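Local atomic coordinates of beta-n-acetylhexosaminidase (Streptococcus pneumoniae, PDB entry 4AZC), a protein that probably removes terminal N-acetylhexosamine residues from glycans as a family 20 glycoside hydrolase, and is seen here with a bound bicyclic sugar-thiazolidine ligand in its pocket. Residues 18-23 with 328-333; 180-185 with 225-230; 189-194 with 252-257. One frame throughout, in Å; residues are numbered along the deposited sequence. Where two conformers were deposited one is given.

In the fold
All three contacts lie in the catalytic TIM barrel, at the ends of its parallel strands or in the loops beyond. Contacts 1 and 2 are buried and share the central sheet. Both hold the ligand NGW, contact 1 by its hydroxyls and contact 2 by the ring nitrogen N2 and the methyl C8. They meet where W329 CH2 packs 4.1 Å from F227 CZ. Contact 3 is only partly buried. Its centre lies about 23 Å from the centre of the chain, and it is made largely by aromatic side chains and bridging waters. It touches contact 2: Y257 OH probably bonds to D229 OD2 (2.8 Å), and W194 packs on T181 and G230. Charged side chains meet the ligand in contacts 1 and 2.

Contact 1: residues 18-23 with 328-333; sequences GRKYFT and IWADRP. With NGW ((2S,3aR,5R,6S,7R,7aR)-5-(hydroxymethyl)-2-methyl-2,3a,5,6,7,7a-hexahydro-1H-pyrano[3,2-d][1,3]thiazole-6,7-diol), chain K.
The sugar pocket at the mouth of the TIM barrel is lined in part by the loop 18-23 and by residues 328-333, which begin on the last two residues of strand 321-329. R19 and D331 both bond to O4 of NGW; R19 also takes O3 and D331 takes O6. R19 NH2 donates a fairly straight bond to O3 (2.8 Å, 160°). R19 NH1 adds weak, bent bonds to O4 and O3. The extended chain of R19 carries the guanidinium past A330, with CD 3.3 Å from A330 O. In D331, O4 donates to OD1 and O6 to OD2, both at 2.6 Å. OD1 also lies over one face of the guanidinium, 3.6 Å from R19 NH1. That salt bridge is long, and no N-H points at the oxygen. The W329 ring lies against the ligand, with C5 over one face and CZ2 3.5 Å from S1. Behind the pocket, K20 CB packs on A330 CB at 3.7 Å. K20 NZ bonds to P333 O at 2.9 Å, and to A335 O as well. D16 and D49 bind the R19 guanidinium further. O4 thus sits between an arginine donor and a carboxylate acceptor, consistent with recognition of this hydroxyl's position.

Contact 2: residues 180-185 with 225-230; sequences GTDEYA and MAFNDG. With NGW ((2S,3aR,5R,6S,7R,7aR)-5-(hydroxymethyl)-2-methyl-2,3a,5,6,7,7a-hexahydro-1H-pyrano[3,2-d][1,3]thiazole-6,7-diol), chain K.
Backbone bonding joins G180 to F227, with F227 N donating to G180 O at 2.9 Å. T181 OG1 gives the same oxygen a second bond at 2.6 Å from a different direction, tilted 24° from the carbonyl plane. One water bridges the segments: it donates to T181 OG1 and F227 O and accepts from G230 N. Carboxylates supply the other polar contacts. D182 OD2 accepts from N2 of NGW at 2.7 Å, while OD1 bonds to N116. D182 CG lies between the backbone N and the carbonyl carbon (chi1 67°), which sets the carboxylate beside the F227 ring, planes 63° apart. E183 OE1 is bonded to H120 and only weakly to N2. D229 OD2 accepts a weak bond from E183 N at 3.4 Å, and its stronger partner is Y257. In the apolar part, the methyl C8 of NGW sits over the centre of one F227 face. The D182-E183 pair beside a ligand whose fused ring resembles the cyclised acetamido intermediate fits the substrate-assisted mechanism of family 20. The contact joins the ends of parallel strands 176-180 and 223-227, with strand 246-249 beside the latter and W194 of helix 193-199 against D229.

Contact 3: residues 189-194 with 252-257; sequences TSAQGW and KGWWGY
A type II beta turn from W254 to Y257, beyond the ends of the barrel strands, meets the loop that leads into helix 193-199. The main side-chain contact is W194 with Y257. W194 NE1 donates to Y257 OH, which lies at the edge of the indole near its plane (2.9 Å, 149°). The bond is weak. The stronger partner of this hydroxyl is D229 OD2, a residue of contact 2. Y257 therefore ties W194 and D229 together through one oxygen. The rings meet obliquely, with planes at 45° and W194 CD1 3.2 Å from Y257 CE1. With chi1 at -163° the Y257 ring swings away from its own amide nitrogen and across to W194.

A191 O is the second meeting point. It lies 3.3 Å from Y257 CD1. Two waters link it to the turn. Water 3 donates to A191 O at 2.8 Å and sits unusually close to W254 NE1 (2.5 Å), so this leg of the bridge is doubtful in detail. Water 2 donates to A191 O, a longer bond, and to W255 O at 2.7 Å. A191 CB lies near the W254 indole, 4.4 Å from CZ2. W254 and Y257 also pack within the turn: W254 CZ2 sits over one face of the Y257 ring, toward its rim.

Both backbones are tied locally. Q192 N bonds to T189 OG1 at 3.1 Å, an ST motif just before the helix. W254 and Y257 exchange backbone bonds across the turn.

The contact joins the start of helix 193-199 to the small antiparallel pair of strands 253-254 and 257-258. F206 meets W194 edge-to-face, Y233 also packs against this indole, and E183 touches Y257.

Contact 1: residues 18-23 with 328-333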
loop_
_atom_site.group_PDB
_atom_site.type_symbol
_atom_site.label_atom_id
_atom_site.label_comp_id
_atom_site.label_asym_id
_atom_site.label_seq_id
_atom_site.Cartn_x
_atom_site.Cartn_y
_atom_site.Cartn_z
ATOM N N GLY B 18 -4.476 -9.091 1.212
ATOM C CA GLY B 18 -5.420 -9.572 0.207
ATOM C C GLY B 18 -5.295 -11.081 0.086
ATOM O O GLY B 18 -6.299 -11.796 0.109
ATOM N N ARG B 19 -4.059 -11.568 -0.035
ATOM C CA ARG B 19 -3.819 -13.016 -0.085
ATOM C C ARG B 19 -4.091 -13.693 1.257
ATOM O O ARG B 19 -4.639 -14.800 1.302
ATOM C CB ARG B 19 -2.397 -13.321 -0.533
ATOM C CG ARG B 19 -2.117 -13.086 -2.019
ATOM C CD ARG B 19 -0.788 -13.731 -2.373
ATOM N NE ARG B 19 -0.406 -13.613 -3.776
ATOM C CZ ARG B 19 0.392 -12.677 -4.270
ATOM N NH1 ARG B 19 0.888 -11.731 -3.478
ATOM N NH2 ARG B 19 0.704 -12.694 -5.564
ATOM N N LYS B 20 -3.736 -13.011 2.339
ATOM C CA LYS B 20 -3.745 -13.589 3.680
ATOM C C LYS B 20 -4.511 -12.678 4.617
ATOM O O LYS B 20 -4.404 -11.457 4.516
ATOM C CB LYS B 20 -2.301 -13.761 4.174
ATOM C CG LYS B 20 -2.157 -14.397 5.563
ATOM C CD LYS B 20 -0.710 -14.772 5.844
ATOM C CE LYS B 20 -0.538 -15.326 7.257
ATOM N NZ LYS B 20 -1.317 -16.588 7.505
ATOM N N TYR B 21 -5.297 -13.262 5.521
ATOM C CA TYR B 21 -6.041 -12.452 6.495
ATOM C C TYR B 21 -5.144 -11.877 7.590
ATOM O O TYR B 21 -4.276 -12.583 8.122
ATOM C CB TYR B 21 -7.196 -13.256 7.110
ATOM C CG TYR B 21 -8.039 -12.465 8.087
ATOM C CD1 TYR B 21 -9.091 -11.661 7.643
ATOM C CD2 TYR B 21 -7.793 -12.537 9.463
ATOM C CE1 TYR B 21 -9.867 -10.942 8.542
ATOM C CE2 TYR B 21 -8.558 -11.816 10.368
ATOM C CZ TYR B 21 -9.591 -11.023 9.905
ATOM O OH TYR B 21 -10.340 -10.311 10.815
ATOM N N PHE B 22 -5.366 -10.602 7.920
ATOM C CA PHE B 22 -4.730 -9.939 9.070
ATOM C C PHE B 22 -5.829 -9.336 9.950
ATOM O O PHE B 22 -6.768 -8.721 9.431
ATOM C CB PHE B 22 -3.790 -8.811 8.611
ATOM C CG PHE B 22 -2.442 -9.277 8.108
ATOM C CD1 PHE B 22 -2.291 -9.766 6.816
ATOM C CD2 PHE B 22 -1.313 -9.193 8.922
ATOM C CE1 PHE B 22 -1.044 -10.179 6.345
ATOM C CE2 PHE B 22 -0.063 -9.596 8.466
ATOM C CZ PHE B 22 0.070 -10.096 7.165
ATOM N N THR B 23 -5.735 -9.512 11.268
ATOM C CA THR B 23 -6.735 -8.928 12.165
ATOM C C THR B 23 -6.553 -7.425 12.260
ATOM O O THR B 23 -5.486 -6.904 11.946
ATOM C CB THR B 23 -6.635 -9.490 13.596
ATOM O OG1 THR B 23 -5.343 -9.176 14.137
ATOM C CG2 THR B 23 -6.854 -11.014 13.606
ATOM N N ILE B 328 5.888 -6.545 2.224
ATOM C CA ILE B 328 5.692 -7.881 2.757
ATOM C C ILE B 328 4.630 -8.586 1.908
ATOM O O ILE B 328 3.541 -8.053 1.692
ATOM C CB ILE B 328 5.246 -7.829 4.246
ATOM C CG1 ILE B 328 6.124 -6.861 5.072
ATOM C CG2 ILE B 328 5.190 -9.233 4.843
ATOM C CD1 ILE B 328 7.616 -7.204 5.133
ATOM N N TRP B 329 4.953 -9.777 1.414
ATOM C CA TRP B 329 4.050 -10.488 0.504
ATOM C C TRP B 329 3.671 -11.855 1.047
ATOM O O TRP B 329 4.445 -12.488 1.779
ATOM C CB TRP B 329 4.685 -10.646 -0.873
ATOM C CG TRP B 329 4.985 -9.354 -1.567
ATOM C CD1 TRP B 329 6.209 -8.757 -1.690
ATOM C CD2 TRP B 329 4.052 -8.505 -2.257
ATOM N NE1 TRP B 329 6.096 -7.595 -2.417
ATOM C CE2 TRP B 329 4.784 -7.411 -2.768
ATOM C CE3 TRP B 329 2.671 -8.558 -2.480
ATOM C CZ2 TRP B 329 4.184 -6.378 -3.502
ATOM C CZ3 TRP B 329 2.070 -7.529 -3.218
ATOM C CH2 TRP B 329 2.830 -6.451 -3.714
ATOM N N ALA B 330 2.481 -12.316 0.686
ATOM C CA ALA B 330 1.969 -13.570 1.222
ATOM C C ALA B 330 1.672 -14.605 0.133
ATOM O O ALA B 330 0.616 -15.255 0.154
ATOM C CB ALA B 330 0.738 -13.299 2.088
ATOM N N ASP B 331 2.617 -14.772 -0.796
ATOM C CA ASP B 331 2.457 -15.674 -1.967
ATOM C C ASP B 331 1.873 -17.041 -1.588
ATOM O O ASP B 331 1.018 -17.584 -2.297
ATOM C CB ASP B 331 3.780 -15.846 -2.727
ATOM C CG ASP B 331 4.288 -14.544 -3.349
ATOM O OD1 ASP B 331 4.008 -13.445 -2.816
ATOM O OD2 ASP B 331 4.987 -14.615 -4.381
ATOM N N ARG B 332 2.362 -17.567 -0.466
ATOM C CA ARG B 332 1.813 -18.754 0.165
ATOM C C ARG B 332 1.079 -18.278 1.427
ATOM O O ARG B 332 1.684 -18.132 2.487
ATOM C CB ARG B 332 2.949 -19.730 0.507
ATOM C CG ARG B 332 3.684 -20.290 -0.718
ATOM C CD ARG B 332 5.012 -20.944 -0.345
ATOM N NE ARG B 332 6.133 -20.001 -0.363
ATOM C CZ ARG B 332 6.657 -19.425 0.716
ATOM N NH1 ARG B 332 6.178 -19.684 1.925
ATOM N NH2 ARG B 332 7.671 -18.591 0.587
ATOM N N PRO B 333 -0.235 -18.003 1.311
ATOM C CA PRO B 333 -0.899 -17.368 2.462
ATOM C C PRO B 333 -1.004 -18.231 3.714
ATOM O O PRO B 333 -1.306 -17.699 4.785
ATOM C CB PRO B 333 -2.289 -17.011 1.927
ATOM C CG PRO B 333 -2.506 -17.952 0.764
ATOM C CD PRO B 333 -1.153 -18.159 0.160
HETATM O O4 NGW K . 3.582 -11.276 -4.135
HETATM C C4 NGW K . 4.204 -10.941 -5.366
HETATM C C3 NGW K . 3.396 -9.858 -6.068
HETATM C C5 NGW K . 5.617 -10.422 -5.084
HETATM O O3 NGW K . 2.058 -10.321 -6.280
HETATM C C2 NGW K . 4.080 -9.473 -7.405
HETATM N N2 NGW K . 3.502 -8.233 -7.978
HETATM C C1 NGW K . 5.590 -9.178 -7.215
HETATM C C7 NGW K . 3.852 -7.087 -7.117
HETATM C C8 NGW K . 3.786 -5.803 -7.939
HETATM S S1 NGW K . 5.549 -7.463 -6.555
HETATM O O5 NGW K . 6.259 -10.159 -6.347
HETATM C C6 NGW K . 6.465 -11.456 -4.314
HETATM O O6 NGW K . 6.529 -12.684 -5.053
#

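Contact 2: residues 180-185 with 225-230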
loop_
_atom_site.group_PDB
_atom_site.type_symbol
_atom_site.label_atom_id
_atom_site.label_comp_id
_atom_site.label_asym_id
_atom_site.label_seq_id
_atom_site.Cartn_x
_atom_site.Cartn_y
_atom_site.Cartn_z
ATOM N N GLY B 180 -3.430 -1.200 -8.756
ATOM C CA GLY B 180 -2.564 -2.327 -9.094
ATOM C C GLY B 180 -2.136 -2.453 -10.549
ATOM O O GLY B 180 -1.193 -1.796 -10.979
ATOM N N THR B 181 -2.839 -3.322 -11.278
ATOM C CA THR B 181 -2.573 -3.675 -12.694
ATOM C C THR B 181 -1.311 -4.507 -12.973
ATOM O O THR B 181 -0.931 -4.713 -14.134
ATOM C CB THR B 181 -2.686 -2.465 -13.679
ATOM O OG1 THR B 181 -1.576 -1.571 -13.511
ATOM C CG2 THR B 181 -4.010 -1.706 -13.475
ATOM N N ASP B 182 -0.681 -5.014 -11.922
ATOM C CA ASP B 182 0.529 -5.809 -12.079
ATOM C C ASP B 182 0.246 -7.215 -12.607
ATOM O O ASP B 182 -0.856 -7.762 -12.430
ATOM C CB ASP B 182 1.313 -5.885 -10.756
ATOM C CG ASP B 182 0.586 -6.664 -9.680
ATOM O OD1 ASP B 182 -0.574 -6.323 -9.379
ATOM O OD2 ASP B 182 1.189 -7.610 -9.114
ATOM N N GLU B 183 1.250 -7.782 -13.269
ATOM C CA GLU B 183 1.253 -9.205 -13.673
ATOM C C GLU B 183 -0.046 -9.745 -14.331
ATOM O O GLU B 183 -0.607 -10.753 -13.864
ATOM C CB GLU B 183 1.690 -10.087 -12.477
ATOM C CG GLU B 183 3.135 -9.829 -12.011
ATOM C CD GLU B 183 3.576 -10.653 -10.799
ATOM O OE1 GLU B 183 2.756 -10.945 -9.891
ATOM O OE2 GLU B 183 4.775 -10.999 -10.747
ATOM N N TYR B 184 -0.510 -9.094 -15.405
ATOM C CA TYR B 184 -1.655 -9.591 -16.204
ATOM C C TYR B 184 -1.506 -11.063 -16.593
ATOM O O TYR B 184 -0.462 -11.472 -17.111
ATOM C CB TYR B 184 -1.903 -8.748 -17.480
ATOM C CG TYR B 184 -3.257 -9.059 -18.125
ATOM C CD1 TYR B 184 -4.412 -8.385 -17.724
ATOM C CD2 TYR B 184 -3.384 -10.053 -19.093
ATOM C CE1 TYR B 184 -5.666 -8.679 -18.281
ATOM C CE2 TYR B 184 -4.635 -10.365 -19.659
ATOM C CZ TYR B 184 -5.770 -9.673 -19.247
ATOM O OH TYR B 184 -7.010 -9.970 -19.790
ATOM N N ALA B 185 -2.559 -11.843 -16.323
ATOM C CA ALA B 185 -2.651 -13.278 -16.649
ATOM C C ALA B 185 -1.367 -14.122 -16.546
ATOM O O ALA B 185 -1.132 -14.993 -17.399
ATOM C CB ALA B 185 -3.310 -13.465 -18.025
ATOM N N MET B 225 -2.621 5.323 -7.876
ATOM C CA MET B 225 -1.367 4.597 -7.850
ATOM C C MET B 225 -1.586 3.291 -8.624
ATOM O O MET B 225 -2.676 2.707 -8.570
ATOM C CB MET B 225 -0.957 4.296 -6.408
ATOM C CG MET B 225 0.494 3.811 -6.207
ATOM S SD MET B 225 0.851 3.739 -4.436
ATOM C CE MET B 225 1.180 2.018 -4.132
ATOM N N ALA B 226 -0.559 2.865 -9.361
ATOM C CA ALA B 226 -0.521 1.529 -9.983
ATOM C C ALA B 226 0.907 1.005 -9.958
ATOM O O ALA B 226 1.848 1.794 -9.810
ATOM C CB ALA B 226 -1.038 1.573 -11.419
ATOM N N PHE B 227 1.072 -0.316 -10.077
ATOM C CA PHE B 227 2.416 -0.886 -10.293
ATOM C C PHE B 227 2.867 -0.608 -11.727
ATOM O O PHE B 227 2.052 -0.295 -12.588
ATOM C CB PHE B 227 2.465 -2.377 -9.954
ATOM C CG PHE B 227 2.130 -2.675 -8.518
ATOM C CD1 PHE B 227 3.006 -2.307 -7.493
ATOM C CD2 PHE B 227 0.939 -3.306 -8.189
ATOM C CE1 PHE B 227 2.702 -2.568 -6.164
ATOM C CE2 PHE B 227 0.621 -3.579 -6.859
ATOM C CZ PHE B 227 1.501 -3.206 -5.843
ATOM N N ASN B 228 4.167 -0.697 -11.978
ATOM C CA ASN B 228 4.726 -0.246 -13.257
ATOM C C ASN B 228 4.498 -1.177 -14.433
ATOM O O ASN B 228 4.547 -0.731 -15.591
ATOM C CB ASN B 228 6.231 0.026 -13.120
ATOM C CG ASN B 228 7.028 -1.228 -12.752
ATOM O OD1 ASN B 228 7.101 -1.607 -11.591
ATOM N ND2 ASN B 228 7.664 -1.836 -13.742
ATOM N N ASP B 229 4.271 -2.460 -14.132
ATOM C CA ASP B 229 4.247 -3.544 -15.133
ATOM C C ASP B 229 3.609 -3.191 -16.477
ATOM O O ASP B 229 4.238 -3.325 -17.530
ATOM C CB ASP B 229 3.530 -4.773 -14.569
ATOM C CG ASP B 229 4.179 -5.303 -13.307
ATOM O OD1 ASP B 229 4.473 -4.492 -12.400
ATOM O OD2 ASP B 229 4.372 -6.536 -13.219
ATOM N N GLY B 230 2.358 -2.748 -16.423
ATOM C CA GLY B 230 1.553 -2.564 -17.622
ATOM C C GLY B 230 1.788 -1.253 -18.343
ATOM O O GLY B 230 1.289 -1.059 -19.443
HETATM O O4 NGW K . 3.582 -11.276 -4.135
HETATM C C4 NGW K . 4.204 -10.941 -5.366
HETATM C C3 NGW K . 3.396 -9.858 -6.068
HETATM C C5 NGW K . 5.617 -10.422 -5.084
HETATM O O3 NGW K . 2.058 -10.321 -6.280
HETATM C C2 NGW K . 4.080 -9.473 -7.405
HETATM N N2 NGW K . 3.502 -8.233 -7.978
HETATM C C1 NGW K . 5.590 -9.178 -7.215
HETATM C C7 NGW K . 3.852 -7.087 -7.117
HETATM C C8 NGW K . 3.786 -5.803 -7.939
HETATM S S1 NGW K . 5.549 -7.463 -6.555
HETATM O O5 NGW K . 6.259 -10.159 -6.347
HETATM C C6 NGW K . 6.465 -11.456 -4.314
HETATM O O6 NGW K . 6.529 -12.684 -5.053
HETATM O O HOH W 1 0.950 -2.598 -13.986
#

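Contact 3: residues 189-194 with 252-257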
loop_
_atom_site.group_PDB
_atom_site.type_symbol
_atom_site.label_atom_id
_atom_site.label_comp_id
_atom_site.label_asym_id
_atom_site.label_seq_id
_atom_site.Cartn_x
_atom_site.Cartn_y
_atom_site.Cartn_z
ATOM N N THR B 189 -0.162 -17.781 -19.033
ATOM C CA THR B 189 0.743 -17.430 -20.137
ATOM C C THR B 189 2.223 -17.634 -19.804
ATOM O O THR B 189 3.096 -17.114 -20.516
ATOM C CB THR B 189 0.577 -15.956 -20.547
ATOM O OG1 THR B 189 0.951 -15.119 -19.452
ATOM C CG2 THR B 189 -0.858 -15.652 -20.942
ATOM N N SER B 190 2.496 -18.372 -18.725
ATOM C CA SER B 190 3.857 -18.588 -18.214
ATOM C C SER B 190 4.545 -17.258 -17.872
ATOM O O SER B 190 5.752 -17.086 -18.097
ATOM C CB SER B 190 4.702 -19.402 -19.204
ATOM O OG SER B 190 3.990 -20.532 -19.699
ATOM N N ALA B 191 3.761 -16.332 -17.321
ATOM C CA ALA B 191 4.197 -14.967 -17.023
ATOM C C ALA B 191 4.725 -14.228 -18.248
ATOM O O ALA B 191 5.825 -13.662 -18.234
ATOM C CB ALA B 191 5.216 -14.936 -15.849
ATOM N N GLN B 192 3.914 -14.245 -19.304
ATOM C CA GLN B 192 4.151 -13.449 -20.502
ATOM C C GLN B 192 2.895 -12.622 -20.851
ATOM O O GLN B 192 2.644 -12.294 -22.018
ATOM C CB GLN B 192 4.568 -14.351 -21.664
ATOM C CG GLN B 192 5.875 -15.137 -21.427
ATOM C CD GLN B 192 6.115 -16.196 -22.501
ATOM O OE1 GLN B 192 5.519 -17.276 -22.473
ATOM N NE2 GLN B 192 6.982 -15.885 -23.450
ATOM N N GLY B 193 2.126 -12.267 -19.819
ATOM C CA GLY B 193 0.827 -11.611 -19.993
ATOM C C GLY B 193 0.862 -10.450 -20.966
ATOM O O GLY B 193 0.011 -10.353 -21.857
ATOM N N TRP B 194 1.851 -9.575 -20.809
ATOM C CA TRP B 194 1.950 -8.389 -21.655
ATOM C C TRP B 194 2.269 -8.740 -23.121
ATOM O O TRP B 194 1.746 -8.099 -24.035
ATOM C CB TRP B 194 2.960 -7.391 -21.078
ATOM C CG TRP B 194 2.770 -7.153 -19.607
ATOM C CD1 TRP B 194 3.614 -7.534 -18.595
ATOM C CD2 TRP B 194 1.643 -6.529 -18.975
ATOM N NE1 TRP B 194 3.080 -7.174 -17.374
ATOM C CE2 TRP B 194 1.879 -6.550 -17.581
ATOM C CE3 TRP B 194 0.463 -5.939 -19.456
ATOM C CZ2 TRP B 194 0.971 -6.021 -16.657
ATOM C CZ3 TRP B 194 -0.439 -5.395 -18.533
ATOM C CH2 TRP B 194 -0.172 -5.444 -17.148
ATOM N N LYS B 252 12.125 -4.196 -13.448
ATOM C CA LYS B 252 12.046 -4.060 -14.902
ATOM C C LYS B 252 11.743 -5.404 -15.573
ATOM O O LYS B 252 11.834 -5.535 -16.797
ATOM C CB LYS B 252 13.327 -3.434 -15.473
ATOM C CG LYS B 252 13.137 -2.865 -16.906
ATOM C CD LYS B 252 14.336 -2.083 -17.422
ATOM C CE LYS B 252 15.578 -2.940 -17.543
ATOM N NZ LYS B 252 16.599 -2.128 -18.269
ATOM N N GLY B 253 11.383 -6.396 -14.765
ATOM C CA GLY B 253 11.050 -7.727 -15.264
ATOM C C GLY B 253 12.249 -8.658 -15.429
ATOM O O GLY B 253 13.283 -8.508 -14.766
ATOM N N TRP B 254 12.096 -9.633 -16.314
ATOM C CA TRP B 254 13.096 -10.676 -16.513
ATOM C C TRP B 254 13.017 -11.101 -17.975
ATOM O O TRP B 254 12.308 -10.463 -18.761
ATOM C CB TRP B 254 12.849 -11.845 -15.548
ATOM C CG TRP B 254 11.395 -12.237 -15.435
ATOM C CD1 TRP B 254 10.733 -13.154 -16.204
ATOM C CD2 TRP B 254 10.424 -11.711 -14.514
ATOM N NE1 TRP B 254 9.413 -13.235 -15.816
ATOM C CE2 TRP B 254 9.196 -12.365 -14.780
ATOM C CE3 TRP B 254 10.474 -10.760 -13.481
ATOM C CZ2 TRP B 254 8.020 -12.090 -14.059
ATOM C CZ3 TRP B 254 9.307 -10.488 -12.761
ATOM C CH2 TRP B 254 8.097 -11.157 -13.056
ATOM N N TRP B 255 13.729 -12.155 -18.364
ATOM C CA TRP B 255 13.646 -12.624 -19.756
ATOM C C TRP B 255 12.191 -12.887 -20.166
ATOM O O TRP B 255 11.449 -13.566 -19.446
ATOM C CB TRP B 255 14.516 -13.869 -19.993
ATOM C CG TRP B 255 14.778 -14.051 -21.455
ATOM C CD1 TRP B 255 13.975 -14.695 -22.361
ATOM C CD2 TRP B 255 15.882 -13.527 -22.197
ATOM N NE1 TRP B 255 14.523 -14.617 -23.616
ATOM C CE2 TRP B 255 15.696 -13.909 -23.546
ATOM C CE3 TRP B 255 17.022 -12.783 -21.851
ATOM C CZ2 TRP B 255 16.604 -13.565 -24.558
ATOM C CZ3 TRP B 255 17.932 -12.441 -22.862
ATOM C CH2 TRP B 255 17.711 -12.837 -24.201
ATOM N N GLY B 256 11.776 -12.311 -21.298
ATOM C CA GLY B 256 10.400 -12.468 -21.819
ATOM C C GLY B 256 9.306 -11.709 -21.069
ATOM O O GLY B 256 8.102 -11.970 -21.246
ATOM N N TYR B 257 9.719 -10.787 -20.207
ATOM C CA TYR B 257 8.784 -9.955 -19.452
ATOM C C TYR B 257 9.454 -8.592 -19.462
ATOM O O TYR B 257 10.126 -8.213 -18.509
ATOM C CB TYR B 257 8.594 -10.512 -18.030
ATOM C CG TYR B 257 7.378 -10.008 -17.270
ATOM C CD1 TYR B 257 6.078 -10.400 -17.627
ATOM C CD2 TYR B 257 7.528 -9.176 -16.169
ATOM C CE1 TYR B 257 4.954 -9.942 -16.904
ATOM C CE2 TYR B 257 6.430 -8.720 -15.444
ATOM C CZ TYR B 257 5.147 -9.096 -15.815
ATOM O OH TYR B 257 4.072 -8.607 -15.088
HETATM O O HOH W 2 8.829 -14.323 -19.340
HETATM O O HOH W 3 8.190 -14.844 -17.221
#